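Local coordinates for methyltransferase (PDB 3C3P), which probably transfers a methyl group from S-adenosyl-L-methionine to an oxygen atom of its substrate, as an O-methyltransferase of the class I fold, at residues A52-G64 against P117-F131. Numbering follows the deposited sequence.
Sequences ARIKQPQLVVVPG and PLGIAAGQRDIDILF. With EDO (1,2-ethanediol), chain F; EDO (1,2-ethanediol), chain R.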
ATOM      1  N   ALA A  52      -3.910  -6.798  -0.077  1.00 27.31           N
ATOM      2  CA  ALA A  52      -4.718  -7.900   0.434  1.00 28.44           C
ATOM      3  C   ALA A  52      -3.803  -8.974   0.983  1.00 28.15           C
ATOM      4  O   ALA A  52      -4.052  -9.540   2.032  1.00 29.63           O
ATOM      5  CB  ALA A  52      -5.663  -8.462  -0.654  1.00 27.82           C
ATOM      6  N   ARG A  53      -2.709  -9.235   0.282  1.00 27.77           N
ATOM      7  CA  ARG A  53      -1.748 -10.223   0.791  1.00 27.72           C
ATOM      8  C   ARG A  53      -1.172  -9.800   2.152  1.00 27.59           C
ATOM      9  O   ARG A  53      -1.062 -10.594   3.062  1.00 26.86           O
ATOM     10  CB  ARG A  53      -0.582 -10.468  -0.155  1.00 28.06           C
ATOM     11  CG  ARG A  53      -0.883 -11.281  -1.391  1.00 28.06           C
ATOM     12  CD  ARG A  53      -1.527 -12.650  -1.102  1.00 28.45           C
ATOM     13  NE  ARG A  53      -0.740 -13.574  -0.284  1.00 29.30           N
ATOM     14  CZ  ARG A  53       0.099 -14.493  -0.755  1.00 30.20           C
ATOM     15  NH1 ARG A  53       0.337 -14.620  -2.059  1.00 30.72           N
ATOM     16  NH2 ARG A  53       0.732 -15.258   0.111  1.00 30.29           N
ATOM     17  N   ILE A  54      -0.803  -8.536   2.303  1.00 28.67           N
ATOM     18  CA  ILE A  54      -0.207  -8.118   3.590  1.00 29.77           C
ATOM     19  C   ILE A  54      -1.251  -7.950   4.667  1.00 28.97           C
ATOM     20  O   ILE A  54      -0.977  -8.124   5.842  1.00 29.01           O
ATOM     21  CB  ILE A  54       0.729  -6.850   3.518  1.00 32.24           C
ATOM     22  CG1 ILE A  54      -0.033  -5.618   3.114  1.00 32.83           C
ATOM     23  CG2 ILE A  54       1.939  -7.107   2.571  1.00 33.16           C
ATOM     24  CD1 ILE A  54       0.793  -4.302   3.268  1.00 33.57           C
ATOM     25  N   LYS A  55      -2.466  -7.649   4.272  1.00 29.35           N
ATOM     26  CA  LYS A  55      -3.539  -7.489   5.250  1.00 29.24           C
ATOM     27  C   LYS A  55      -4.024  -8.848   5.808  1.00 29.84           C
ATOM     28  O   LYS A  55      -4.363  -8.956   6.987  1.00 29.87           O
ATOM     29  CB  LYS A  55      -4.750  -6.814   4.593  1.00 29.51           C
ATOM     30  CG  LYS A  55      -5.938  -6.509   5.528  1.00 29.85           C
ATOM     31  CD  LYS A  55      -5.692  -5.312   6.408  1.00 29.59           C
ATOM     32  CE  LYS A  55      -6.938  -4.948   7.255  1.00 29.55           C
ATOM     33  NZ  LYS A  55      -7.169  -5.947   8.382  1.00 28.62           N
ATOM     34  N   GLN A  56      -4.024  -9.858   4.943  1.00 30.07           N
ATOM     35  CA  GLN A  56      -4.509 -11.232   5.277  0.50 30.44           C
ATOM     36  C   GLN A  56      -5.967 -11.214   5.764  1.00 30.53           C
ATOM     37  O   GLN A  56      -6.295 -11.730   6.857  1.00 29.63           O
ATOM     38  CB  GLN A  56      -3.680 -11.942   6.346  0.50 31.08           C
ATOM     39  CG  GLN A  56      -2.231 -12.153   6.058  0.50 31.70           C
ATOM     40  CD  GLN A  56      -1.661 -13.236   6.976  0.50 31.78           C
ATOM     41  OE1 GLN A  56      -2.152 -13.453   8.073  0.50 31.86           O
ATOM     42  NE2 GLN A  56      -0.660 -13.937   6.508  0.50 32.40           N
ATOM     43  N   PRO A  57      -6.857 -10.646   4.970  1.00 30.17           N
ATOM     44  CA  PRO A  57      -8.228 -10.589   5.427  1.00 30.43           C
ATOM     45  C   PRO A  57      -8.979 -11.897   5.372  1.00 31.91           C
ATOM     46  O   PRO A  57      -8.675 -12.767   4.570  1.00 31.43           O
ATOM     47  CB  PRO A  57      -8.877  -9.662   4.398  1.00 30.63           C
ATOM     48  CG  PRO A  57      -8.197 -10.096   3.115  1.00 30.67           C
ATOM     49  CD  PRO A  57      -6.727 -10.225   3.558  1.00 31.08           C
ATOM     50  N   GLN A  58      -9.946 -11.995   6.276  1.00 32.20           N
ATOM     51  CA  GLN A  58     -10.824 -13.146   6.376  0.50 32.03           C
ATOM     52  C   GLN A  58     -12.077 -12.854   5.537  1.00 32.03           C
ATOM     53  O   GLN A  58     -12.709 -13.769   4.997  1.00 31.90           O
ATOM     54  CB  GLN A  58     -11.147 -13.410   7.851  0.50 32.85           C
ATOM     55  CG  GLN A  58      -9.879 -13.551   8.701  0.50 33.01           C
ATOM     56  CD  GLN A  58     -10.125 -13.406  10.184  0.50 34.38           C
ATOM     57  OE1 GLN A  58      -9.339 -12.760  10.877  0.50 35.62           O
ATOM     58  NE2 GLN A  58     -11.247 -13.926  10.667  0.50 34.73           N
ATOM     59  N   LEU A  59     -12.379 -11.560   5.415  1.00 30.91           N
ATOM     60  CA  LEU A  59     -13.538 -11.047   4.661  1.00 29.90           C
ATOM     61  C   LEU A  59     -13.297  -9.733   3.926  1.00 29.32           C
ATOM     62  O   LEU A  59     -12.901  -8.713   4.473  1.00 27.92           O
ATOM     63  CB  LEU A  59     -14.768 -10.889   5.588  1.00 29.81           C
ATOM     64  CG  LEU A  59     -16.101 -10.388   4.987  1.00 30.33           C
ATOM     65  CD1 LEU A  59     -16.585 -11.333   3.861  1.00 30.49           C
ATOM     66  CD2 LEU A  59     -17.207 -10.196   6.039  1.00 30.11           C
ATOM     67  N   VAL A  60     -13.535  -9.834   2.640  1.00 29.34           N
ATOM     68  CA  VAL A  60     -13.439  -8.736   1.704  1.00 28.91           C
ATOM     69  C   VAL A  60     -14.803  -8.567   1.080  1.00 27.79           C
ATOM     70  O   VAL A  60     -15.372  -9.517   0.542  1.00 30.01           O
ATOM     71  CB  VAL A  60     -12.413  -8.997   0.556  1.00 28.01           C
ATOM     72  CG1 VAL A  60     -12.403  -7.808  -0.434  1.00 27.61           C
ATOM     73  CG2 VAL A  60     -11.004  -9.301   1.110  1.00 28.52           C
ATOM     74  N   VAL A  61     -15.290  -7.337   1.127  1.00 28.61           N
ATOM     75  CA  VAL A  61     -16.584  -6.964   0.564  1.00 28.72           C
ATOM     76  C   VAL A  61     -16.407  -5.911  -0.556  1.00 29.65           C
ATOM     77  O   VAL A  61     -15.736  -4.883  -0.407  1.00 29.38           O
ATOM     78  CB  VAL A  61     -17.562  -6.529   1.689  1.00 28.21           C
ATOM     79  CG1 VAL A  61     -18.930  -6.086   1.111  1.00 27.90           C
ATOM     80  CG2 VAL A  61     -17.713  -7.699   2.711  1.00 26.99           C
ATOM     81  N   VAL A  62     -16.992  -6.252  -1.703  1.00 29.31           N
ATOM     82  CA  VAL A  62     -16.930  -5.455  -2.917  1.00 29.54           C
ATOM     83  C   VAL A  62     -18.333  -5.087  -3.392  1.00 31.29           C
ATOM     84  O   VAL A  62     -18.961  -5.855  -4.116  1.00 30.89           O
ATOM     85  CB  VAL A  62     -16.224  -6.258  -4.030  1.00 28.93           C
ATOM     86  CG1 VAL A  62     -15.995  -5.396  -5.243  1.00 28.61           C
ATOM     87  CG2 VAL A  62     -14.901  -6.832  -3.499  1.00 28.75           C
ATOM     88  N   PRO A  63     -18.855  -3.932  -2.943  1.00 31.80           N
ATOM     89  CA  PRO A  63     -20.185  -3.504  -3.363  1.00 32.69           C
ATOM     90  C   PRO A  63     -20.129  -2.765  -4.674  1.00 32.22           C
ATOM     91  O   PRO A  63     -19.803  -1.589  -4.697  1.00 33.14           O
ATOM     92  CB  PRO A  63     -20.644  -2.556  -2.240  1.00 33.06           C
ATOM     93  CG  PRO A  63     -19.476  -2.372  -1.323  1.00 33.13           C
ATOM     94  CD  PRO A  63     -18.283  -3.069  -1.897  1.00 33.25           C
ATOM     95  N   GLY A  64     -20.495  -3.479  -5.734  1.00 31.54           N
ATOM     96  CA  GLY A  64     -20.468  -2.983  -7.112  1.00 31.45           C
ATOM     97  C   GLY A  64     -19.131  -3.389  -7.720  1.00 31.81           C
ATOM     98  O   GLY A  64     -18.074  -3.050  -7.212  1.00 31.48           O
ATOM     99  N   PRO A 117     -25.929  -3.129  -4.010  1.00 36.43           N
ATOM    100  CA  PRO A 117     -24.627  -3.271  -3.349  1.00 36.80           C
ATOM    101  C   PRO A 117     -24.551  -2.936  -1.842  1.00 36.70           C
ATOM    102  O   PRO A 117     -24.071  -3.766  -1.055  1.00 37.00           O
ATOM    103  CB  PRO A 117     -23.723  -2.340  -4.186  1.00 36.67           C
ATOM    104  CG  PRO A 117     -24.346  -2.342  -5.526  1.00 36.33           C
ATOM    105  CD  PRO A 117     -25.812  -2.358  -5.262  1.00 36.03           C
ATOM    106  N   LEU A 118     -25.059  -1.772  -1.448  1.00 37.43           N
ATOM    107  CA  LEU A 118     -24.970  -1.339  -0.032  1.00 38.05           C
ATOM    108  C   LEU A 118     -25.999  -1.981   0.841  1.00 37.99           C
ATOM    109  O   LEU A 118     -25.747  -2.262   2.014  1.00 38.43           O
ATOM    110  CB  LEU A 118     -25.048   0.176   0.112  1.00 39.07           C
ATOM    111  CG  LEU A 118     -23.828   0.912  -0.422  1.00 39.49           C
ATOM    112  CD1 LEU A 118     -24.022   2.375  -0.162  1.00 40.30           C
ATOM    113  CD2 LEU A 118     -22.553   0.400   0.242  1.00 39.57           C
ATOM    114  N   GLY A 119     -27.157  -2.225   0.246  1.00 37.89           N
ATOM    115  CA  GLY A 119     -28.266  -2.870   0.953  1.00 37.55           C
ATOM    116  C   GLY A 119     -27.837  -4.237   1.463  1.00 37.71           C
ATOM    117  O   GLY A 119     -28.071  -4.593   2.618  1.00 38.29           O
ATOM    118  N   ILE A 120     -27.171  -4.985   0.594  1.00 36.41           N
ATOM    119  CA  ILE A 120     -26.690  -6.327   0.917  1.00 36.38           C
ATOM    120  C   ILE A 120     -25.398  -6.299   1.749  1.00 37.02           C
ATOM    121  O   ILE A 120     -25.238  -7.073   2.700  1.00 37.77           O
ATOM    122  CB  ILE A 120     -26.519  -7.173  -0.375  1.00 36.04           C
ATOM    123  CG1 ILE A 120     -27.912  -7.427  -0.983  1.00 35.53           C
ATOM    124  CG2 ILE A 120     -25.787  -8.465  -0.074  1.00 35.41           C
ATOM    125  CD1 ILE A 120     -27.908  -8.191  -2.271  1.00 35.50           C
ATOM    126  N   ALA A 121     -24.504  -5.381   1.403  1.00 36.95           N
ATOM    127  CA  ALA A 121     -23.212  -5.258   2.094  1.00 37.61           C
ATOM    128  C   ALA A 121     -23.429  -4.930   3.570  1.00 38.02           C
ATOM    129  O   ALA A 121     -22.722  -5.414   4.471  1.00 37.22           O
ATOM    130  CB  ALA A 121     -22.339  -4.181   1.427  1.00 36.47           C
ATOM    131  N   ALA A 122     -24.457  -4.131   3.798  1.00 37.60           N
ATOM    132  CA  ALA A 122     -24.795  -3.694   5.149  1.00 37.42           C
ATOM    133  C   ALA A 122     -25.126  -4.855   6.094  1.00 37.45           C
ATOM    134  O   ALA A 122     -25.125  -4.682   7.310  1.00 38.10           O
ATOM    135  CB  ALA A 122     -25.953  -2.692   5.114  1.00 37.95           C
ATOM    136  N   GLY A 123     -25.398  -6.033   5.541  1.00 36.27           N
ATOM    137  CA  GLY A 123     -25.741  -7.213   6.343  1.00 36.02           C
ATOM    138  C   GLY A 123     -24.519  -8.027   6.736  1.00 36.65           C
ATOM    139  O   GLY A 123     -24.601  -9.037   7.438  1.00 36.31           O
ATOM    140  N   GLN A 124     -23.374  -7.572   6.254  1.00 36.92           N
ATOM    141  CA  GLN A 124     -22.083  -8.224   6.539  1.00 37.22           C
ATOM    142  C   GLN A 124     -21.512  -7.727   7.857  1.00 36.84           C
ATOM    143  O   GLN A 124     -21.837  -6.644   8.321  1.00 37.35           O
ATOM    144  CB  GLN A 124     -21.103  -8.001   5.382  1.00 37.56           C
ATOM    145  CG  GLN A 124     -21.554  -8.667   4.095  1.00 38.40           C
ATOM    146  CD  GLN A 124     -21.398 -10.174   4.123  1.00 38.58           C
ATOM    147  OE1 GLN A 124     -20.351 -10.700   4.511  1.00 39.59           O
ATOM    148  NE2 GLN A 124     -22.408 -10.878   3.634  1.00 39.37           N
ATOM    149  N   ARG A 125     -20.686  -8.558   8.469  1.00 37.15           N
ATOM    150  CA  ARG A 125     -20.040  -8.220   9.745  1.00 37.52           C
ATOM    151  C   ARG A 125     -18.548  -8.513   9.742  1.00 36.16           C
ATOM    152  O   ARG A 125     -18.083  -9.444   9.094  1.00 35.06           O
ATOM    153  CB  ARG A 125     -20.689  -8.988  10.914  1.00 39.08           C
ATOM    154  CG  ARG A 125     -22.138  -8.660  11.177  1.00 40.76           C
ATOM    155  CD  ARG A 125     -22.345  -7.200  11.548  1.00 42.27           C
ATOM    156  NE  ARG A 125     -23.750  -6.928  11.856  1.00 43.83           N
ATOM    157  CZ  ARG A 125     -24.675  -6.546  10.976  1.00 44.78           C
ATOM    158  NH1 ARG A 125     -24.370  -6.360   9.701  1.00 45.06           N
ATOM    159  NH2 ARG A 125     -25.920  -6.339  11.382  1.00 44.90           N
ATOM    160  N   ASP A 126     -17.803  -7.698  10.479  1.00 34.01           N
ATOM    161  CA  ASP A 126     -16.353  -7.892  10.603  1.00 33.62           C
ATOM    162  C   ASP A 126     -15.651  -7.931   9.258  1.00 30.92           C
ATOM    163  O   ASP A 126     -14.901  -8.841   8.941  1.00 29.52           O
ATOM    164  CB  ASP A 126     -16.051  -9.165  11.390  1.00 34.94           C
ATOM    165  CG  ASP A 126     -16.439  -9.049  12.850  1.00 37.22           C
ATOM    166  OD1 ASP A 126     -16.180  -7.988  13.461  1.00 39.49           O
ATOM    167  OD2 ASP A 126     -16.960 -10.037  13.392  1.00 39.45           O
ATOM    168  N   ILE A 127     -15.979  -6.943   8.454  1.00 29.84           N
ATOM    169  CA  ILE A 127     -15.353  -6.751   7.136  1.00 30.53           C
ATOM    170  C   ILE A 127     -13.919  -6.264   7.358  1.00 30.24           C
ATOM    171  O   ILE A 127     -13.690  -5.281   8.052  1.00 30.23           O
ATOM    172  CB  ILE A 127     -16.131  -5.734   6.260  1.00 30.22           C
ATOM    173  CG1 ILE A 127     -17.583  -6.208   6.014  1.00 30.48           C
ATOM    174  CG2 ILE A 127     -15.399  -5.489   4.917  1.00 30.81           C
ATOM    175  CD1 ILE A 127     -18.483  -5.147   5.346  1.00 30.81           C
ATOM    176  N   ASP A 128     -12.967  -6.974   6.747  1.00 30.67           N
ATOM    177  CA  ASP A 128     -11.512  -6.673   6.846  1.00 29.68           C
ATOM    178  C   ASP A 128     -11.080  -5.708   5.775  1.00 28.86           C
ATOM    179  O   ASP A 128     -10.204  -4.880   6.002  1.00 27.58           O
ATOM    180  CB  ASP A 128     -10.682  -7.959   6.813  1.00 29.76           C
ATOM    181  CG  ASP A 128     -10.961  -8.836   8.016  1.00 30.18           C
ATOM    182  OD1 ASP A 128     -10.917  -8.299   9.146  1.00 29.68           O
ATOM    183  OD2 ASP A 128     -11.237 -10.041   7.837  1.00 29.20           O
ATOM    184  N   ILE A 129     -11.659  -5.863   4.590  1.00 27.92           N
ATOM    185  CA  ILE A 129     -11.384  -4.965   3.473  1.00 28.09           C
ATOM    186  C   ILE A 129     -12.683  -4.602   2.807  1.00 27.87           C
ATOM    187  O   ILE A 129     -13.458  -5.456   2.421  1.00 30.34           O
ATOM    188  CB  ILE A 129     -10.442  -5.526   2.374  1.00 28.06           C
ATOM    189  CG1 ILE A 129      -9.060  -5.820   2.921  1.00 29.24           C
ATOM    190  CG2 ILE A 129     -10.331  -4.526   1.227  1.00 29.86           C
ATOM    191  CD1 ILE A 129      -8.089  -6.286   1.888  1.00 29.36           C
ATOM    192  N   LEU A 130     -12.928  -3.313   2.733  1.00 28.99           N
ATOM    193  CA  LEU A 130     -14.112  -2.781   2.074  1.00 28.72           C
ATOM    194  C   LEU A 130     -13.638  -1.994   0.854  1.00 29.36           C
ATOM    195  O   LEU A 130     -12.924  -0.964   0.956  1.00 28.12           O
ATOM    196  CB  LEU A 130     -14.955  -1.916   3.012  1.00 29.06           C
ATOM    197  CG  LEU A 130     -16.183  -1.298   2.317  1.00 28.26           C
ATOM    198  CD1 LEU A 130     -17.131  -2.402   1.830  1.00 28.29           C
ATOM    199  CD2 LEU A 130     -16.936  -0.293   3.197  1.00 28.75           C
ATOM    200  N   PHE A 131     -14.008  -2.523  -0.308  1.00 29.21           N
ATOM    201  CA  PHE A 131     -13.646  -1.918  -1.585  1.00 30.42           C
ATOM    202  C   PHE A 131     -14.728  -0.942  -1.993  1.00 33.26           C
ATOM    203  O   PHE A 131     -15.922  -1.214  -1.825  1.00 34.25           O
ATOM    204  CB  PHE A 131     -13.447  -2.968  -2.675  1.00 31.18           C
ATOM    205  CG  PHE A 131     -13.078  -2.391  -4.018  1.00 32.00           C
ATOM    206  CD1 PHE A 131     -11.747  -2.130  -4.337  1.00 32.80           C
ATOM    207  CD2 PHE A 131     -14.049  -2.111  -4.958  1.00 32.64           C
ATOM    208  CE1 PHE A 131     -11.401  -1.619  -5.589  1.00 32.76           C
ATOM    209  CE2 PHE A 131     -13.702  -1.581  -6.217  1.00 31.84           C
ATOM    210  CZ  PHE A 131     -12.384  -1.343  -6.514  1.00 32.31           C
TER
HETATM  211  C1  EDO F 212     -16.948 -12.573   9.575  1.00 53.72           C
HETATM  212  O1  EDO F 212     -18.119 -11.910   9.098  1.00 54.64           O
HETATM  213  C2  EDO F 212     -15.857 -12.432   8.522  1.00 53.97           C
HETATM  214  O2  EDO F 212     -14.647 -13.080   8.939  1.00 53.07           O
HETATM  215  C1  EDO R 212       2.601 -11.289   6.098  1.00 40.90           C
HETATM  216  O1  EDO R 212       2.407 -10.049   5.449  1.00 44.94           O
HETATM  217  C2  EDO R 212       1.435 -12.076   5.653  1.00 41.28           C
HETATM  218  O2  EDO R 212       1.222 -12.031   4.254  1.00 38.30           O
HETATM  219  O   HOH W   1      -9.599  -5.959   9.669  1.00 25.89           O
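Ala52, near the end of helix 42-55, meets the tip of Ile129: its CA lies 4.0 Å from Ile129 CD1. One turn on, Lys55 runs past Ile129 in the opposite direction, and bends at chi2 and chi4 bring its ammonium to a water shared with Asp128 OD1; the two charges stay 4.5 Å apart, Lys55 NZ to Asp128 OD1, too far for a salt bridge. Pro57 closes over the same isoleucine with CG and sets CB on Asp128 CB. At the start of the strand Asp128 OD2 takes two backbone N-H groups on its anti side, both tilted out of the carboxylate plane: Gln58 N at 2.8 Å, the more tilted (34°), and Leu59 N at 3.1 Å. With an alanine at Asp128 both amides would probably lose this acceptor, and the water on Lys55 its link to the second segment. Leu59 O in turn accepts from Asp128 N and Ile129 N, and Leu59 CD2 packs on Ile127. Parallel pairing follows, with nearly straight bonds from Val61 N to Ile129 O and from Phe131 N to Val61 O, both 2.9 Å. Val61 points to the face where Ile127 and Ala121 wait. On the other face Val62 CG1 touches the Phe131 ring obliquely. Pro63 has no N-H to continue the pairing; its CD faces Phe131 O at 3.0 Å, and its CB lies 3.6 Å from Pro117 CB. In these neighbouring central strands of a Rossmann-like sheet, Asp128's charge is probably partly balanced by two amides and nearby Lys55, while the proline leaves buried Phe131 O without a hydrogen-bond partner in the model.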